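Local coordinates for halogenase PltM (Pseudomonas fluorescens, PDB 6BZN), which is an FAD-binding halogenase that attaches chlorine, bromine or iodine to phenolic substrates, at residues 63-68 and 349-354; 72-77 and 356-361; 105-110 and 135-140. All coordinates share one frame; numbering follows the deposited sequence.

Interaction 1: residues 63-68 and 349-354; sequences GEAATP and LFSRGL. With GOL (glycerol), chain H.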
loop_
_atom_site.group_PDB
_atom_site.type_symbol
_atom_site.label_atom_id
_atom_site.label_comp_id
_atom_site.label_asym_id
_atom_site.label_seq_id
_atom_site.Cartn_x
_atom_site.Cartn_y
_atom_site.Cartn_z
ATOM N N GLY A 63 4.080 -6.334 -0.379
ATOM C CA GLY A 63 2.898 -5.531 -0.065
ATOM C C GLY A 63 2.427 -5.989 1.296
ATOM O O GLY A 63 1.357 -6.560 1.443
ATOM N N GLU A 64 3.264 -5.736 2.298
ATOM C CA GLU A 64 3.163 -6.415 3.586
ATOM C C GLU A 64 2.808 -5.513 4.759
ATOM O O GLU A 64 2.280 -5.999 5.763
ATOM C CB GLU A 64 4.475 -7.140 3.870
ATOM C CG GLU A 64 4.803 -8.204 2.809
ATOM C CD GLU A 64 6.276 -8.523 2.658
ATOM O OE1 GLU A 64 7.095 -7.584 2.532
ATOM O OE2 GLU A 64 6.605 -9.733 2.601
ATOM N N ALA A 65 3.085 -4.220 4.658
ATOM C CA ALA A 65 2.911 -3.338 5.809
ATOM C C ALA A 65 1.509 -2.783 5.811
ATOM O O ALA A 65 1.155 -1.952 4.968
ATOM C CB ALA A 65 3.932 -2.207 5.774
ATOM N N ALA A 66 0.689 -3.254 6.744
ATOM C CA ALA A 66 -0.633 -2.687 6.922
ATOM C C ALA A 66 -0.490 -1.279 7.496
ATOM O O ALA A 66 0.564 -0.916 8.025
ATOM C CB ALA A 66 -1.487 -3.558 7.831
ATOM N N THR A 67 -1.553 -0.498 7.366
ATOM C CA THR A 67 -1.601 0.880 7.870
ATOM C C THR A 67 -2.912 1.087 8.625
ATOM O O THR A 67 -3.826 0.273 8.519
ATOM C CB THR A 67 -1.574 1.884 6.720
ATOM O OG1 THR A 67 -2.500 1.462 5.707
ATOM C CG2 THR A 67 -0.186 1.991 6.137
ATOM N N PRO A 68 -3.017 2.192 9.384
ATOM C CA PRO A 68 -4.333 2.484 9.969
ATOM C C PRO A 68 -5.432 2.533 8.925
ATOM O O PRO A 68 -6.498 1.983 9.149
ATOM C CB PRO A 68 -4.132 3.840 10.660
ATOM C CG PRO A 68 -2.675 3.963 10.855
ATOM C CD PRO A 68 -1.982 3.153 9.805
ATOM N N LEU A 349 7.117 2.678 -0.366
ATOM C CA LEU A 349 7.260 3.664 0.702
ATOM C C LEU A 349 5.919 4.206 1.160
ATOM O O LEU A 349 5.174 4.788 0.379
ATOM C CB LEU A 349 8.143 4.831 0.260
ATOM C CG LEU A 349 8.430 5.862 1.357
ATOM C CD1 LEU A 349 9.327 5.264 2.424
ATOM C CD2 LEU A 349 9.035 7.134 0.790
ATOM N N PHE A 350 5.639 4.020 2.444
ATOM C CA PHE A 350 4.365 4.385 3.092
ATOM C C PHE A 350 3.213 3.438 2.814
ATOM O O PHE A 350 2.108 3.675 3.305
ATOM C CB PHE A 350 3.921 5.833 2.812
ATOM C CG PHE A 350 4.873 6.868 3.316
ATOM C CD1 PHE A 350 5.162 6.945 4.669
ATOM C CD2 PHE A 350 5.455 7.773 2.461
ATOM C CE1 PHE A 350 6.028 7.896 5.169
ATOM C CE2 PHE A 350 6.325 8.732 2.949
ATOM C CZ PHE A 350 6.611 8.796 4.304
ATOM N N SER A 351 3.450 2.377 2.035
ATOM C CA SER A 351 2.490 1.311 1.853
ATOM C C SER A 351 1.096 1.822 1.422
ATOM O O SER A 351 0.063 1.387 1.916
ATOM C CB SER A 351 2.466 0.434 3.122
ATOM O OG SER A 351 2.014 -0.858 2.797
ATOM N N ARG A 352 1.087 2.750 0.466
ATOM C CA ARG A 352 -0.160 3.326 -0.027
ATOM C C ARG A 352 -0.928 2.389 -0.980
ATOM O O ARG A 352 -2.141 2.524 -1.115
ATOM C CB ARG A 352 0.091 4.677 -0.722
ATOM C CG ARG A 352 0.794 5.721 0.143
ATOM C CD ARG A 352 0.125 5.970 1.493
ATOM N NE ARG A 352 -1.241 6.470 1.341
ATOM C CZ ARG A 352 -2.030 6.875 2.335
ATOM N NH1 ARG A 352 -1.612 6.847 3.608
ATOM N NH2 ARG A 352 -3.257 7.310 2.045
ATOM N N GLY A 353 -0.231 1.441 -1.602
ATOM C CA GLY A 353 -0.860 0.502 -2.548
ATOM C C GLY A 353 -2.041 -0.266 -1.977
ATOM O O GLY A 353 -3.119 -0.292 -2.571
ATOM N N LEU A 354 -1.851 -0.879 -0.810
ATOM C CA LEU A 354 -2.936 -1.603 -0.153
ATOM C C LEU A 354 -4.126 -0.710 0.170
ATOM O O LEU A 354 -5.283 -1.131 0.056
ATOM C CB LEU A 354 -2.456 -2.265 1.146
ATOM C CG LEU A 354 -1.628 -3.528 0.953
ATOM C CD1 LEU A 354 -0.966 -3.882 2.280
ATOM C CD2 LEU A 354 -2.470 -4.680 0.428
HETATM C C1 GOL H . 6.643 -4.017 1.770
HETATM O O1 GOL H . 5.953 -5.235 1.443
HETATM C C2 GOL H . 5.778 -2.745 1.811
HETATM O O2 GOL H . 4.448 -2.913 2.385
HETATM C C3 GOL H . 6.608 -1.677 2.551
HETATM O O3 GOL H . 5.881 -0.473 2.797
HETATM O O HOH W 1 -1.157 -0.177 3.910
#
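Ser351 reaches across to Ala65 with a short hydrogen bond, OG to Ala65 O at 2.6 Å, landing on a lone pair in the carbonyl plane. The hydroxyl gets there because OG stands anti to the serine N (chi1 -155°), on a residue whose backbone is in the left-handed helical region. The same OG accepts a bond from glycerol O2 at 3.2 Å. That glycerol oxygen also takes the N-H of Ala65 at 3.0 Å, while glycerol O1 is gripped by the backbone N of Gly63 and of Glu64 and donates to Glu64 OE1 at 2.8 Å. Ala65, Ser351 and Leu354 all bind FAD in another structure of this protein, so the glycerol probably sits in or beside the cofactor site. On the far flank, water 1 donates to Ala65 O and to Ser351 O and accepts from Thr67 OG1, tying three residues together. Leu354 adds apolar cover, its CD1 3.6 Å from Gly63 O. Further out, Glu64 is anchored by Ser275 and His221, and Arg352 pairs with Glu69. Phe350 stacks on Trp420 of helix 410-441, Ala65 touches strand 248-253, and the two segments lead into helices 68-81 and 352-374.

Interaction 2: residues 72-77 and 356-361; sequences FLLRLL and TTFESI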
loop_
_atom_site.group_PDB
_atom_site.type_symbol
_atom_site.label_atom_id
_atom_site.label_comp_id
_atom_site.label_asym_id
_atom_site.label_seq_id
_atom_site.Cartn_x
_atom_site.Cartn_y
_atom_site.Cartn_z
ATOM N N PHE A 72 -8.859 0.106 8.615
ATOM C CA PHE A 72 -10.214 0.656 8.583
ATOM C C PHE A 72 -10.955 0.259 7.321
ATOM O O PHE A 72 -12.129 -0.049 7.396
ATOM C CB PHE A 72 -10.228 2.182 8.733
ATOM C CG PHE A 72 -9.954 2.654 10.143
ATOM C CD1 PHE A 72 -10.776 2.255 11.199
ATOM C CD2 PHE A 72 -8.902 3.524 10.408
ATOM C CE1 PHE A 72 -10.514 2.683 12.498
ATOM C CE2 PHE A 72 -8.642 3.956 11.702
ATOM C CZ PHE A 72 -9.447 3.532 12.743
ATOM N N LEU A 73 -10.250 0.236 6.183
ATOM C CA LEU A 73 -10.850 -0.161 4.920
ATOM C C LEU A 73 -11.261 -1.622 4.920
ATOM O O LEU A 73 -12.327 -1.959 4.413
ATOM C CB LEU A 73 -9.919 0.154 3.737
ATOM C CG LEU A 73 -9.758 1.658 3.538
ATOM C CD1 LEU A 73 -8.537 1.943 2.681
ATOM C CD2 LEU A 73 -11.029 2.291 2.969
ATOM N N LEU A 74 -10.446 -2.493 5.494
ATOM C CA LEU A 74 -10.849 -3.907 5.592
ATOM C C LEU A 74 -12.082 -4.050 6.476
ATOM O O LEU A 74 -13.005 -4.798 6.146
ATOM C CB LEU A 74 -9.725 -4.795 6.117
ATOM C CG LEU A 74 -8.600 -5.083 5.122
ATOM C CD1 LEU A 74 -7.397 -5.660 5.860
ATOM C CD2 LEU A 74 -9.047 -6.021 4.009
ATOM N N ARG A 75 -12.108 -3.324 7.585
ATOM C CA ARG A 75 -13.270 -3.351 8.481
ATOM C C ARG A 75 -14.516 -2.780 7.790
ATOM O O ARG A 75 -15.619 -3.306 7.976
ATOM C CB ARG A 75 -12.977 -2.611 9.798
ATOM C CG ARG A 75 -12.031 -3.363 10.735
ATOM C CD ARG A 75 -11.533 -2.486 11.894
ATOM N NE ARG A 75 -12.551 -2.264 12.924
ATOM C CZ ARG A 75 -12.537 -1.293 13.856
ATOM N NH1 ARG A 75 -11.545 -0.406 13.942
ATOM N NH2 ARG A 75 -13.548 -1.211 14.715
ATOM N N LEU A 76 -14.341 -1.723 6.990
ATOM C CA LEU A 76 -15.448 -1.165 6.212
ATOM C C LEU A 76 -15.989 -2.181 5.186
ATOM O O LEU A 76 -17.207 -2.359 5.059
ATOM C CB LEU A 76 -15.042 0.127 5.515
ATOM C CG LEU A 76 -14.965 1.361 6.429
ATOM C CD1 LEU A 76 -14.189 2.486 5.760
ATOM C CD2 LEU A 76 -16.370 1.828 6.813
ATOM N N LEU A 77 -15.086 -2.849 4.469
ATOM C CA LEU A 77 -15.483 -3.901 3.540
ATOM C C LEU A 77 -16.273 -5.004 4.237
ATOM O O LEU A 77 -17.333 -5.429 3.749
ATOM C CB LEU A 77 -14.255 -4.505 2.848
ATOM C CG LEU A 77 -13.718 -3.670 1.695
ATOM C CD1 LEU A 77 -12.267 -4.052 1.385
ATOM C CD2 LEU A 77 -14.605 -3.835 0.463
ATOM N N THR A 356 -5.058 2.135 -1.419
ATOM C CA THR A 356 -5.763 2.479 -2.647
ATOM C C THR A 356 -6.587 1.284 -3.131
ATOM O O THR A 356 -7.753 1.451 -3.523
ATOM C CB THR A 356 -4.788 2.933 -3.741
ATOM O OG1 THR A 356 -3.934 3.965 -3.224
ATOM C CG2 THR A 356 -5.524 3.453 -4.941
ATOM N N THR A 357 -5.989 0.091 -3.075
ATOM C CA THR A 357 -6.678 -1.155 -3.438
ATOM C C THR A 357 -7.993 -1.385 -2.678
ATOM O O THR A 357 -9.038 -1.613 -3.295
ATOM C CB THR A 357 -5.750 -2.366 -3.260
ATOM O OG1 THR A 357 -4.650 -2.243 -4.166
ATOM C CG2 THR A 357 -6.477 -3.697 -3.541
ATOM N N PHE A 358 -7.951 -1.357 -1.349
ATOM C CA PHE A 358 -9.143 -1.691 -0.580
ATOM C C PHE A 358 -10.207 -0.621 -0.745
ATOM O O PHE A 358 -11.401 -0.934 -0.790
ATOM C CB PHE A 358 -8.826 -1.919 0.909
ATOM C CG PHE A 358 -7.858 -3.054 1.173
ATOM C CD1 PHE A 358 -7.806 -4.176 0.355
ATOM C CD2 PHE A 358 -7.020 -3.012 2.274
ATOM C CE1 PHE A 358 -6.914 -5.204 0.618
ATOM C CE2 PHE A 358 -6.121 -4.043 2.539
ATOM C CZ PHE A 358 -6.061 -5.133 1.702
ATOM N N GLU A 359 -9.790 0.637 -0.839
ATOM C CA GLU A 359 -10.763 1.723 -1.040
ATOM C C GLU A 359 -11.415 1.590 -2.406
ATOM O O GLU A 359 -12.630 1.770 -2.532
ATOM C CB GLU A 359 -10.147 3.110 -0.873
ATOM C CG GLU A 359 -11.232 4.184 -0.958
ATOM C CD GLU A 359 -10.760 5.586 -0.661
ATOM O OE1 GLU A 359 -9.723 5.743 0.014
ATOM O OE2 GLU A 359 -11.458 6.535 -1.113
ATOM N N SER A 360 -10.633 1.227 -3.417
ATOM C CA SER A 360 -11.186 1.087 -4.772
ATOM C C SER A 360 -12.224 -0.032 -4.834
ATOM O O SER A 360 -13.271 0.102 -5.487
ATOM C CB SER A 360 -10.066 0.870 -5.810
ATOM O OG SER A 360 -10.604 0.952 -7.116
ATOM N N ILE A 361 -11.964 -1.135 -4.135
ATOM C CA ILE A 361 -12.935 -2.244 -4.085
ATOM C C ILE A 361 -14.235 -1.764 -3.436
ATOM O O ILE A 361 -15.338 -2.037 -3.919
ATOM C CB ILE A 361 -12.376 -3.478 -3.353
ATOM C CG1 ILE A 361 -11.176 -4.038 -4.121
ATOM C CG2 ILE A 361 -13.444 -4.561 -3.177
ATOM C CD1 ILE A 361 -10.330 -5.000 -3.302
#
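Phe358 and Leu74 meet because both side chains leave their helices with CG beside the backbone N, anti to the carbonyl carbon; for Phe358 chi1 is -61°. The CB of Leu74 points neither at segment 356-361 nor away from it, and the extended second torsion then carries the branched end over the ring. CD2 settles above the middle of one face of Phe358, 3.8 Å from the ring centroid and only 11° off the ring normal, a well-centred CH-pi contact. CG of the same leucine lies 3.7 Å from Phe358 CE2, so the branch point rests nearer the rim.

At the root of the ring, the helices meet through Leu73 and Phe358, whose CB atoms are 3.7 Å apart. The fork of Leu73 straddles the start of Glu359, with CD2 4.0 Å from Glu359 CB. Only the base of this glutamate joins the apolar seam; its carboxylate turns away to a salt bridge with Arg363 and a hydrogen bond to a glycerol. One turn on, Leu77 sends CD1 against Phe358 CB at 4.1 Å and CD2 against Ile361 CG2 at 3.9 Å, crossing each side chain at about a right angle. No hydrogen bond links the segments, so shape and apolar contact carry the interface.

The axes run nearly side by side, 23° apart in direction, with a closest approach of 9.2 Å. Helix 33-44 packs against the same side chains: Ile33 touches Phe358, Leu37 touches Leu74 and Thr38 touches Ile361. A GxGxxG pattern (Gly30, Gly32, Gly35) runs from the preceding turn into this helix, consistent with a dinucleotide-binding turn, and Ile33 binds FAD in another structure of the protein. The arrangement is thus helix packing beside the Rossmann-type, FAD-binding part of a flavin-dependent halogenase.

Interaction 3: residues 105-110 and 135-140; sequences GIKLGF and EAHLFR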
loop_
_atom_site.group_PDB
_atom_site.type_symbol
_atom_site.label_atom_id
_atom_site.label_comp_id
_atom_site.label_asym_id
_atom_site.label_seq_id
_atom_site.Cartn_x
_atom_site.Cartn_y
_atom_site.Cartn_z
ATOM N N GLY A 105 3.424 -10.855 11.215
ATOM C CA GLY A 105 4.125 -10.203 12.293
ATOM C C GLY A 105 3.293 -9.024 12.782
ATOM O O GLY A 105 2.160 -8.801 12.341
ATOM N N ILE A 106 3.893 -8.242 13.662
ATOM C CA ILE A 106 3.223 -7.103 14.289
ATOM C C ILE A 106 3.922 -5.797 13.943
ATOM O O ILE A 106 5.122 -5.777 13.672
ATOM C CB ILE A 106 3.152 -7.311 15.819
ATOM C CG1 ILE A 106 2.112 -6.417 16.453
ATOM C CG2 ILE A 106 4.506 -7.121 16.487
ATOM C CD1 ILE A 106 1.744 -6.851 17.860
ATOM N N LYS A 107 3.161 -4.711 13.917
ATOM C CA LYS A 107 3.765 -3.382 13.862
ATOM C C LYS A 107 3.032 -2.406 14.754
ATOM O O LYS A 107 1.795 -2.341 14.766
ATOM C CB LYS A 107 3.875 -2.842 12.433
ATOM C CG LYS A 107 2.575 -2.833 11.661
ATOM C CD LYS A 107 2.659 -2.037 10.353
ATOM C CE LYS A 107 2.800 -0.531 10.536
ATOM N NZ LYS A 107 1.553 0.248 10.315
ATOM N N LEU A 108 3.821 -1.635 15.489
ATOM C CA LEU A 108 3.300 -0.612 16.378
ATOM C C LEU A 108 3.503 0.775 15.796
ATOM O O LEU A 108 3.195 1.773 16.464
ATOM C CB LEU A 108 3.978 -0.735 17.733
ATOM C CG LEU A 108 3.812 -2.104 18.389
ATOM C CD1 LEU A 108 4.628 -2.186 19.677
ATOM C CD2 LEU A 108 2.346 -2.405 18.646
ATOM N N GLY A 109 4.002 0.835 14.557
ATOM C CA GLY A 109 4.189 2.086 13.843
ATOM C C GLY A 109 5.192 1.952 12.713
ATOM O O GLY A 109 5.724 0.869 12.465
ATOM N N PHE A 110 5.407 3.060 12.018
ATOM C CA PHE A 110 6.480 3.197 11.027
ATOM C C PHE A 110 7.660 3.858 11.732
ATOM O O PHE A 110 7.473 4.833 12.452
ATOM C CB PHE A 110 6.051 4.087 9.849
ATOM C CG PHE A 110 5.154 3.420 8.800
ATOM C CD1 PHE A 110 4.884 2.049 8.782
ATOM C CD2 PHE A 110 4.630 4.191 7.767
ATOM C CE1 PHE A 110 4.090 1.485 7.778
ATOM C CE2 PHE A 110 3.817 3.632 6.774
ATOM C CZ PHE A 110 3.556 2.276 6.775
ATOM N N GLU A 135 -0.903 -3.135 14.357
ATOM C CA GLU A 135 -1.271 -3.555 13.012
ATOM C C GLU A 135 -0.376 -4.689 12.549
ATOM O O GLU A 135 0.536 -5.074 13.265
ATOM C CB GLU A 135 -1.173 -2.369 12.087
ATOM C CG GLU A 135 -2.236 -1.380 12.453
ATOM C CD GLU A 135 -2.114 -0.085 11.729
ATOM O OE1 GLU A 135 -1.179 0.065 10.911
ATOM O OE2 GLU A 135 -2.961 0.786 12.008
ATOM N N ALA A 136 -0.669 -5.229 11.365
ATOM C CA ALA A 136 -0.013 -6.445 10.890
ATOM C C ALA A 136 1.095 -6.184 9.874
ATOM O O ALA A 136 1.018 -5.263 9.051
ATOM C CB ALA A 136 -1.041 -7.379 10.288
ATOM N N HIS A 137 2.122 -7.035 9.941
ATOM C CA HIS A 137 3.008 -7.305 8.823
ATOM C C HIS A 137 2.470 -8.592 8.187
ATOM O O HIS A 137 2.569 -9.670 8.769
ATOM C CB HIS A 137 4.426 -7.539 9.287
ATOM C CG HIS A 137 5.140 -6.292 9.690
ATOM N ND1 HIS A 137 6.297 -6.314 10.433
ATOM C CD2 HIS A 137 4.874 -4.989 9.436
ATOM C CE1 HIS A 137 6.724 -5.076 10.606
ATOM N NE2 HIS A 137 5.877 -4.255 10.012
ATOM N N LEU A 138 1.894 -8.446 7.001
ATOM C CA LEU A 138 1.137 -9.508 6.343
ATOM C C LEU A 138 2.049 -10.465 5.606
ATOM O O LEU A 138 2.783 -10.045 4.708
ATOM C CB LEU A 138 0.150 -8.886 5.361
ATOM C CG LEU A 138 -0.876 -7.901 5.913
ATOM C CD1 LEU A 138 -1.555 -7.187 4.774
ATOM C CD2 LEU A 138 -1.911 -8.611 6.769
ATOM N N PHE A 139 2.018 -11.746 5.983
ATOM C CA PHE A 139 2.750 -12.784 5.277
ATOM C C PHE A 139 1.826 -13.205 4.159
ATOM O O PHE A 139 0.918 -14.016 4.350
ATOM C CB PHE A 139 3.108 -13.936 6.230
ATOM C CG PHE A 139 4.036 -14.974 5.650
ATOM C CD1 PHE A 139 5.239 -14.610 5.049
ATOM C CD2 PHE A 139 3.737 -16.339 5.763
ATOM C CE1 PHE A 139 6.110 -15.573 4.549
ATOM C CE2 PHE A 139 4.613 -17.303 5.259
ATOM C CZ PHE A 139 5.797 -16.915 4.658
ATOM N N ARG A 140 2.038 -12.616 2.986
ATOM C CA ARG A 140 1.003 -12.617 1.945
ATOM C C ARG A 140 0.636 -13.997 1.401
ATOM O O ARG A 140 -0.532 -14.244 1.079
ATOM C CB ARG A 140 1.394 -11.668 0.816
ATOM C CG ARG A 140 1.398 -10.195 1.224
ATOM C CD ARG A 140 0.002 -9.628 1.466
ATOM N NE ARG A 140 -0.778 -9.751 0.232
ATOM C CZ ARG A 140 -0.735 -8.898 -0.789
ATOM N NH1 ARG A 140 -0.053 -7.766 -0.722
ATOM N NH2 ARG A 140 -1.440 -9.171 -1.879
#
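Lys107 and Glu135 are joined three times, twice through the backbone and once through their side chains. Lys107 N donates to Glu135 O at 2.7 Å from above the carbonyl plane, whereas Glu135 N returns an almost straight bond to Lys107 O at 2.8 Å. Gly105 and His137 form the second hydrogen-bonded pair: Gly105 N meets a lone pair of His137 O at 2.8 Å, and His137 N reaches Gly105 O at 3.0 Å from 66° out of its carbonyl plane.

Lys107 packs its CG between backbone N and carbonyl carbon (chi1 54°) and bends at its third and fourth torsions, so NZ comes back to Glu135 OE1 at 2.8 Å, nearly along the C-O axis. NZ has a second acceptor in Ala66 O. With a methionine here, Glu135 would probably be left without its salt-bridge mate and Ala66 O without this donor. Lys107 CB lies 3.4 Å from His137 NE2, and Ile106 O sits over one face of that ring. The imidazole nitrogens are satisfied by others, ND1 by Pro262 O and NE2 by Thr248 OG1.

Strands 104-107 and 134-138 thus make a two-stranded antiparallel ribbon. Its second strand also bonds the 63-68 loop, through Ala136 to Ala66 and Leu138 to Glu64, and lies against Ile95 of helix 92-98; beyond the corner at Leu108, the 105-110 segment continues into the mixed sheet as strand 109-114.

In the fold
All three contacts are buried. Interaction 1, about 3 Å from the centre of the chain, buries the least surface and has one direct hydrogen bond, with a water and a glycerol bridging loop and helix start. Interaction 2 continues along the same helix, 352-374, and joins apolar side chains with no hydrogen bond across it. Interaction 3 relies on strand backbone bonds and a salt bridge. It touches interaction 1 directly, so the 63-68 loop lies between ribbon and helix. Interactions 2 and 3 do not touch, their centres about 17 Å apart. FAD-binding residues occur in interactions 1 and 3, with Arg140 bonding back to Gly63 O.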